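Local coordinates for lipoprotein LpqN (Mycobacterium tuberculosis, PDB 6E5F) that supports cell envelope biogenesis, interacts with the periplasmic loops of the mycolate transporters MmpL3 and MmpL11, and binds a dodecyl trehaloside, at residues I121-S126 and L199-D204; A167-G172 and A184-V189. All blocks are in the same frame, centred on the assembly; numbering follows the deposited sequence. Where two conformers were deposited one is given.

Interaction 1 of 2, residues I121-S126 and L199-D204; sequences IVAILS and LQLNAD
Two donors of unequal strength converge on Val122 O. Asn202 N gives Val122 O a nearly straight hydrogen bond of 2.8 Å, and a weaker CA-H...O contact from Leu201 CA, 3.4 Å away, joins on Val122 O as well. Asn202 O takes Val122 N in return. At the next hydrogen-bonded pair, Ile124 and Gln200 exchange reciprocal N-H...O bonds, and Gln200 O also receives the CA-H of Ala123. Strands 120-130 and 195-206 thus pair antiparallel deep inside the molecule, in the curved antiparallel sheet that, together with helices, builds this member of the Mog1p/PsbP clan. Ile121, Ala123, Leu125, Leu199, Leu201 and Ala203 all face one side and are buried; Ile121, Leu201 and Ala203 lie against helix 210-223, and the alkyl chain of the bound glycolipid reaches Ala203. There Ile121 CG1 packs on the methyl Ala203 CB at 3.8 Å. The small methyl Ala123 CB meets Leu201 CD2 at 3.7 Å, while Leu125, its CG anti to the backbone N (chi1 -174°), swings CD1 back over the main chain of Leu199, with Leu125 CD1 3.8 Å from Leu199 N. On the other side of the sheet, which carries Val122, Ile124, Gln200 and Asn202, the tip of Ile124 reaches diagonally to the neighbouring pair on this face, and its CD1 sits 3.2 Å from Asn202 ND2, beyond the nitrogen rather than over the flat of the amide. Asn202 turns its other end, OD1, to the side-chain nitrogen of Gln185, and Gln200 NE2 bonds the hydroxyl of Thr187, tying these two amides to the adjoining strand.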
loop_
_atom_site.group_PDB
_atom_site.type_symbol
_atom_site.label_atom_id
_atom_site.label_comp_id
_atom_site.label_asym_id
_atom_site.label_seq_id
_atom_site.Cartn_x
_atom_site.Cartn_y
_atom_site.Cartn_z
ATOM N N ILE A 121 -9.249 0.240 0.844
ATOM C CA ILE A 121 -7.863 0.590 0.566
ATOM C C ILE A 121 -7.289 1.153 1.862
ATOM O O ILE A 121 -7.756 2.186 2.357
ATOM C CB ILE A 121 -7.729 1.587 -0.595
ATOM C CG1 ILE A 121 -8.376 1.001 -1.857
ATOM C CG2 ILE A 121 -6.257 1.924 -0.839
ATOM C CD1 ILE A 121 -8.361 1.921 -3.062
ATOM N N VAL A 122 -6.296 0.465 2.407
ATOM C CA VAL A 122 -5.726 0.776 3.713
ATOM C C VAL A 122 -4.294 1.243 3.518
ATOM O O VAL A 122 -3.568 0.728 2.666
ATOM C CB VAL A 122 -5.792 -0.453 4.641
ATOM C CG1 VAL A 122 -4.875 -0.285 5.829
ATOM C CG2 VAL A 122 -7.228 -0.692 5.086
ATOM N N ALA A 123 -3.898 2.245 4.300
ATOM C CA ALA A 123 -2.568 2.831 4.196
ATOM C C ALA A 123 -1.730 2.448 5.410
ATOM O O ALA A 123 -2.243 2.316 6.522
ATOM C CB ALA A 123 -2.659 4.359 4.114
ATOM N N ILE A 124 -0.431 2.253 5.165
ATOM C CA ILE A 124 0.554 2.038 6.218
ATOM C C ILE A 124 1.748 2.922 5.889
ATOM O O ILE A 124 2.161 3.003 4.724
ATOM C CB ILE A 124 1.002 0.563 6.262
ATOM C CG1 ILE A 124 -0.201 -0.374 6.386
ATOM C CG2 ILE A 124 1.963 0.338 7.411
ATOM C CD1 ILE A 124 0.041 -1.742 5.789
ATOM N N LEU A 125 2.294 3.595 6.888
ATOM C CA LEU A 125 3.481 4.419 6.703
ATOM C C LEU A 125 4.530 3.998 7.719
ATOM O O LEU A 125 4.249 3.924 8.918
ATOM C CB LEU A 125 3.162 5.904 6.848
ATOM C CG LEU A 125 4.319 6.874 6.539
ATOM C CD1 LEU A 125 4.808 6.700 5.103
ATOM C CD2 LEU A 125 3.888 8.306 6.780
ATOM N N SER A 126 5.728 3.695 7.225
ATOM C CA SER A 126 6.843 3.276 8.053
ATOM C C SER A 126 8.023 4.204 7.808
ATOM O O SER A 126 8.177 4.761 6.714
ATOM C CB SER A 126 7.269 1.841 7.736
ATOM O OG SER A 126 6.174 0.946 7.835
ATOM N N LEU A 199 5.437 4.353 2.167
ATOM C CA LEU A 199 3.984 4.316 2.196
ATOM C C LEU A 199 3.536 3.099 1.415
ATOM O O LEU A 199 4.007 2.872 0.298
ATOM C CB LEU A 199 3.411 5.570 1.541
ATOM C CG LEU A 199 1.896 5.616 1.334
ATOM C CD1 LEU A 199 1.183 5.779 2.661
ATOM C CD2 LEU A 199 1.522 6.732 0.366
ATOM N N GLN A 200 2.642 2.313 1.997
ATOM C CA GLN A 200 2.017 1.218 1.264
ATOM C C GLN A 200 0.515 1.415 1.286
ATOM O O GLN A 200 -0.070 1.708 2.335
ATOM C CB GLN A 200 2.434 -0.146 1.825
ATOM C CG GLN A 200 3.925 -0.442 1.587
ATOM C CD GLN A 200 4.301 -1.894 1.793
ATOM O OE1 GLN A 200 4.052 -2.474 2.846
ATOM N NE2 GLN A 200 4.906 -2.493 0.773
ATOM N N LEU A 201 -0.092 1.296 0.112
ATOM C CA LEU A 201 -1.539 1.327 -0.040
ATOM C C LEU A 201 -1.978 -0.074 -0.451
ATOM O O LEU A 201 -1.569 -0.570 -1.507
ATOM C CB LEU A 201 -1.956 2.366 -1.076
ATOM C CG LEU A 201 -1.466 3.800 -0.816
ATOM C CD1 LEU A 201 -1.860 4.711 -1.971
ATOM C CD2 LEU A 201 -2.001 4.343 0.497
ATOM N N ASN A 202 -2.762 -0.708 0.402
ATOM C CA ASN A 202 -3.167 -2.104 0.234
ATOM C C ASN A 202 -4.649 -2.128 -0.112
ATOM O O ASN A 202 -5.490 -1.817 0.737
ATOM C CB ASN A 202 -2.918 -2.872 1.532
ATOM C CG ASN A 202 -1.445 -3.001 1.872
ATOM O OD1 ASN A 202 -0.598 -3.020 0.990
ATOM N ND2 ASN A 202 -1.136 -3.097 3.157
ATOM N N ALA A 203 -4.967 -2.510 -1.346
ATOM C CA ALA A 203 -6.351 -2.597 -1.799
ATOM C C ALA A 203 -6.813 -4.049 -1.783
ATOM O O ALA A 203 -6.054 -4.951 -2.144
ATOM C CB ALA A 203 -6.476 -2.035 -3.215
ATOM N N ASP A 204 -8.054 -4.266 -1.352
ATOM C CA ASP A 204 -8.610 -5.612 -1.321
ATOM C C ASP A 204 -10.114 -5.549 -1.525
ATOM O O ASP A 204 -10.797 -4.706 -0.943
ATOM C CB ASP A 204 -8.288 -6.288 0.016
ATOM C CG ASP A 204 -9.122 -7.532 0.259
ATOM O OD1 ASP A 204 -8.837 -8.577 -0.358
ATOM O OD2 ASP A 204 -10.071 -7.463 1.069
#

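Interaction 2 of 2, residues A167-G172 and A184-V189; sequences AWQLGG and AQKTVV. With L6T (alpha-D-glucopyranosyl 6-O-dodecyl-alpha-D-glucopyranoside), chain B.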
loop_
_atom_site.group_PDB
_atom_site.type_symbol
_atom_site.label_atom_id
_atom_site.label_comp_id
_atom_site.label_asym_id
_atom_site.label_seq_id
_atom_site.Cartn_x
_atom_site.Cartn_y
_atom_site.Cartn_z
ATOM N N ALA A 167 7.493 4.979 -7.095
ATOM C CA ALA A 167 6.606 3.981 -6.534
ATOM C C ALA A 167 6.646 2.710 -7.367
ATOM O O ALA A 167 7.225 2.655 -8.457
ATOM C CB ALA A 167 5.173 4.517 -6.445
ATOM N N TRP A 168 6.017 1.680 -6.819
ATOM C CA TRP A 168 5.841 0.403 -7.489
ATOM C C TRP A 168 4.427 -0.059 -7.199
ATOM O O TRP A 168 3.947 0.069 -6.073
ATOM C CB TRP A 168 6.816 -0.653 -6.961
ATOM C CG TRP A 168 6.860 -1.825 -7.868
ATOM C CD1 TRP A 168 6.117 -2.963 -7.783
ATOM C CD2 TRP A 168 7.669 -1.948 -9.034
ATOM N NE1 TRP A 168 6.423 -3.801 -8.837
ATOM C CE2 TRP A 168 7.375 -3.199 -9.614
ATOM C CE3 TRP A 168 8.620 -1.128 -9.632
ATOM C CZ2 TRP A 168 8.007 -3.647 -10.777
ATOM C CZ3 TRP A 168 9.239 -1.570 -10.788
ATOM C CH2 TRP A 168 8.930 -2.819 -11.343
ATOM N N GLN A 169 3.755 -0.605 -8.210
ATOM C CA GLN A 169 2.419 -1.128 -8.003
ATOM C C GLN A 169 2.304 -2.490 -8.654
ATOM O O GLN A 169 2.775 -2.692 -9.778
ATOM C CB GLN A 169 1.337 -0.190 -8.563
ATOM C CG GLN A 169 -0.082 -0.707 -8.371
ATOM C CD GLN A 169 -1.128 0.374 -8.562
ATOM O OE1 GLN A 169 -1.036 1.452 -7.979
ATOM N NE2 GLN A 169 -2.136 0.084 -9.377
ATOM N N LEU A 170 1.689 -3.420 -7.942
ATOM C CA LEU A 170 1.285 -4.671 -8.562
ATOM C C LEU A 170 -0.065 -5.079 -8.011
ATOM O O LEU A 170 -0.438 -4.748 -6.877
ATOM C CB LEU A 170 2.321 -5.780 -8.381
ATOM C CG LEU A 170 2.327 -6.536 -7.065
ATOM C CD1 LEU A 170 3.111 -7.845 -7.210
ATOM C CD2 LEU A 170 2.890 -5.679 -5.947
ATOM N N GLY A 171 -0.811 -5.786 -8.845
ATOM C CA GLY A 171 -2.115 -6.275 -8.475
ATOM C C GLY A 171 -2.368 -7.631 -9.093
ATOM O O GLY A 171 -1.656 -8.069 -9.998
ATOM N N GLY A 172 -3.387 -8.286 -8.572
ATOM C CA GLY A 172 -3.784 -9.574 -9.102
ATOM C C GLY A 172 -4.920 -10.132 -8.290
ATOM O O GLY A 172 -5.687 -9.393 -7.669
ATOM N N ALA A 184 -4.132 -5.527 -4.443
ATOM C CA ALA A 184 -3.095 -4.745 -5.080
ATOM C C ALA A 184 -2.385 -3.947 -4.008
ATOM O O ALA A 184 -2.938 -3.666 -2.938
ATOM C CB ALA A 184 -3.660 -3.796 -6.129
ATOM N N GLN A 185 -1.150 -3.585 -4.316
ATOM C CA GLN A 185 -0.340 -2.837 -3.373
ATOM C C GLN A 185 0.508 -1.839 -4.133
ATOM O O GLN A 185 1.242 -2.211 -5.052
ATOM C CB GLN A 185 0.551 -3.778 -2.570
ATOM C CG GLN A 185 1.380 -3.082 -1.507
ATOM C CD GLN A 185 2.261 -4.050 -0.779
ATOM O OE1 GLN A 185 3.218 -4.575 -1.344
ATOM N NE2 GLN A 185 1.949 -4.297 0.489
ATOM N N LYS A 186 0.397 -0.571 -3.745
ATOM C CA LYS A 186 1.282 0.471 -4.241
ATOM C C LYS A 186 2.240 0.841 -3.119
ATOM O O LYS A 186 1.803 1.164 -2.009
ATOM C CB LYS A 186 0.504 1.704 -4.706
ATOM C CG LYS A 186 1.373 2.704 -5.470
ATOM C CD LYS A 186 0.544 3.724 -6.242
ATOM C CE LYS A 186 1.389 4.433 -7.298
ATOM N NZ LYS A 186 0.577 5.271 -8.231
ATOM N N THR A 187 3.531 0.770 -3.409
ATOM C CA THR A 187 4.575 1.132 -2.459
ATOM C C THR A 187 5.248 2.397 -2.972
ATOM O O THR A 187 5.668 2.453 -4.124
ATOM C CB THR A 187 5.592 -0.001 -2.343
ATOM O OG1 THR A 187 4.958 -1.177 -1.832
ATOM C CG2 THR A 187 6.736 0.391 -1.409
ATOM N N VAL A 188 5.330 3.413 -2.122
ATOM C CA VAL A 188 5.939 4.694 -2.470
ATOM C C VAL A 188 7.118 4.915 -1.534
ATOM O O VAL A 188 6.974 4.778 -0.318
ATOM C CB VAL A 188 4.938 5.851 -2.331
ATOM C CG1 VAL A 188 5.538 7.145 -2.876
ATOM C CG2 VAL A 188 3.615 5.524 -3.017
ATOM N N VAL A 189 8.272 5.229 -2.104
ATOM C CA VAL A 189 9.482 5.483 -1.324
ATOM C C VAL A 189 9.703 6.984 -1.244
ATOM O O VAL A 189 9.747 7.676 -2.269
ATOM C CB VAL A 189 10.688 4.748 -1.923
ATOM C CG1 VAL A 189 11.947 5.064 -1.158
ATOM C CG2 VAL A 189 10.437 3.256 -1.895
HETATM C C1 L6T B . -4.555 -11.774 -13.050
HETATM C C2 L6T B . -5.644 -12.501 -12.279
HETATM C C3 L6T B . -6.988 -11.895 -12.610
HETATM C C4 L6T B . -6.950 -10.416 -12.276
HETATM C C5 L6T B . -5.845 -9.765 -13.105
HETATM C C6 L6T B . -5.821 -8.226 -12.876
HETATM C CAA L6T B . -3.568 -11.515 -15.147
HETATM C CAO L6T B . -2.795 -13.767 -15.301
HETATM C CAP L6T B . -1.634 -14.694 -14.933
HETATM C CAR L6T B . -3.004 -13.776 -16.807
HETATM C CAT L6T B . -4.161 -12.855 -17.141
HETATM C CAV L6T B . -3.819 -11.466 -16.646
HETATM C CAX L6T B . -5.320 -6.788 -11.103
HETATM C CAY L6T B . -6.432 -5.715 -10.914
HETATM C CAZ L6T B . -5.821 -4.837 -9.825
HETATM C CBA L6T B . -6.578 -3.508 -9.850
HETATM C CBB L6T B . -6.428 -3.092 -8.381
HETATM C CBC L6T B . -6.243 -1.602 -8.349
HETATM C CBD L6T B . -5.954 -1.205 -6.860
HETATM C CBE L6T B . -5.226 0.114 -6.928
HETATM C CBF L6T B . -3.719 0.000 -6.493
HETATM C CBG L6T B . -3.623 -0.067 -4.955
HETATM C CBH L6T B . -4.250 1.156 -4.316
HETATM C CBI L6T B . -3.895 2.478 -5.007
HETATM O O1 L6T B . -4.753 -11.950 -14.461
HETATM O O2 L6T B . -5.646 -13.885 -12.646
HETATM O O3 L6T B . -8.014 -12.545 -11.850
HETATM O O4 L6T B . -8.214 -9.837 -12.594
HETATM O O5 L6T B . -4.579 -10.359 -12.738
HETATM O O6 L6T B . -5.846 -8.065 -11.486
HETATM O OAN L6T B . -2.488 -12.430 -14.861
HETATM O OAQ L6T B . -0.420 -14.185 -15.488
HETATM O OAS L6T B . -3.305 -15.106 -17.252
HETATM O OAU L6T B . -4.370 -12.826 -18.560
HETATM O OAW L6T B . -4.905 -10.573 -16.923
#
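One wall of the glycolipid pocket is the beta hairpin of strands 165-176 and 179-192, whose antiparallel ladder carries Gln169, Gly171 and Ala184 on the side facing the alkyl chain. The side-chain amide of Gln169 lies flat against that chain: CBF of the ligand sits over its face, 3.3 Å from Gln169 CD and about equally far from OE1 and NE2. An extended side chain, with CG anti to the backbone N (chi1 180°), carries the amide there. Its oxygen turns to the aliphatic part of Lys186, with Gln169 OE1 3.3 Å from Lys186 CD, while the ammonium group runs past it to Asp221 and the carbonyl of Thr161. Further along, Ala184 CB lies 3.5 Å from CBD of the alkyl chain. The missing side chain of Gly171 lets CAZ pass close by, and Gly171 C is 3.7 Å from CAX. Beneath these groups Trp168 N to Thr187 O and Thr187 N to Trp168 O are both 2.8 Å, whereas Leu170 N reaches Gln185 O at a longer 3.2 Å. The amide face of Gln169 offers the apolar chain van der Waals contact only. Its buried OE1, without a hydrogen-bond partner in the model, rests on the Lys186 methylenes, a probable cost that the ammonium, with Lys186 NZ 4.2 Å from Gln169 OE1, may partly offset.

Along the chain the segments run 121-126, 167-172, 184-189 and 199-204, so the hairpin of interaction 2 is formed by residues lying between the two halves of interaction 1. In the sheet the four strands are consecutive neighbours, in the order 120-130, 195-206, 179-192, 165-176, and the centres of the contacts are 9 Å apart. The seam between them is the pairing of 195-206 with 179-192, where Ala203 N to Ala184 O and Val188 N to Leu199 O are probable backbone hydrogen bonds. Ala203 and Ala184 both belong to the glycolipid pocket, so residues of both contacts line the same pocket.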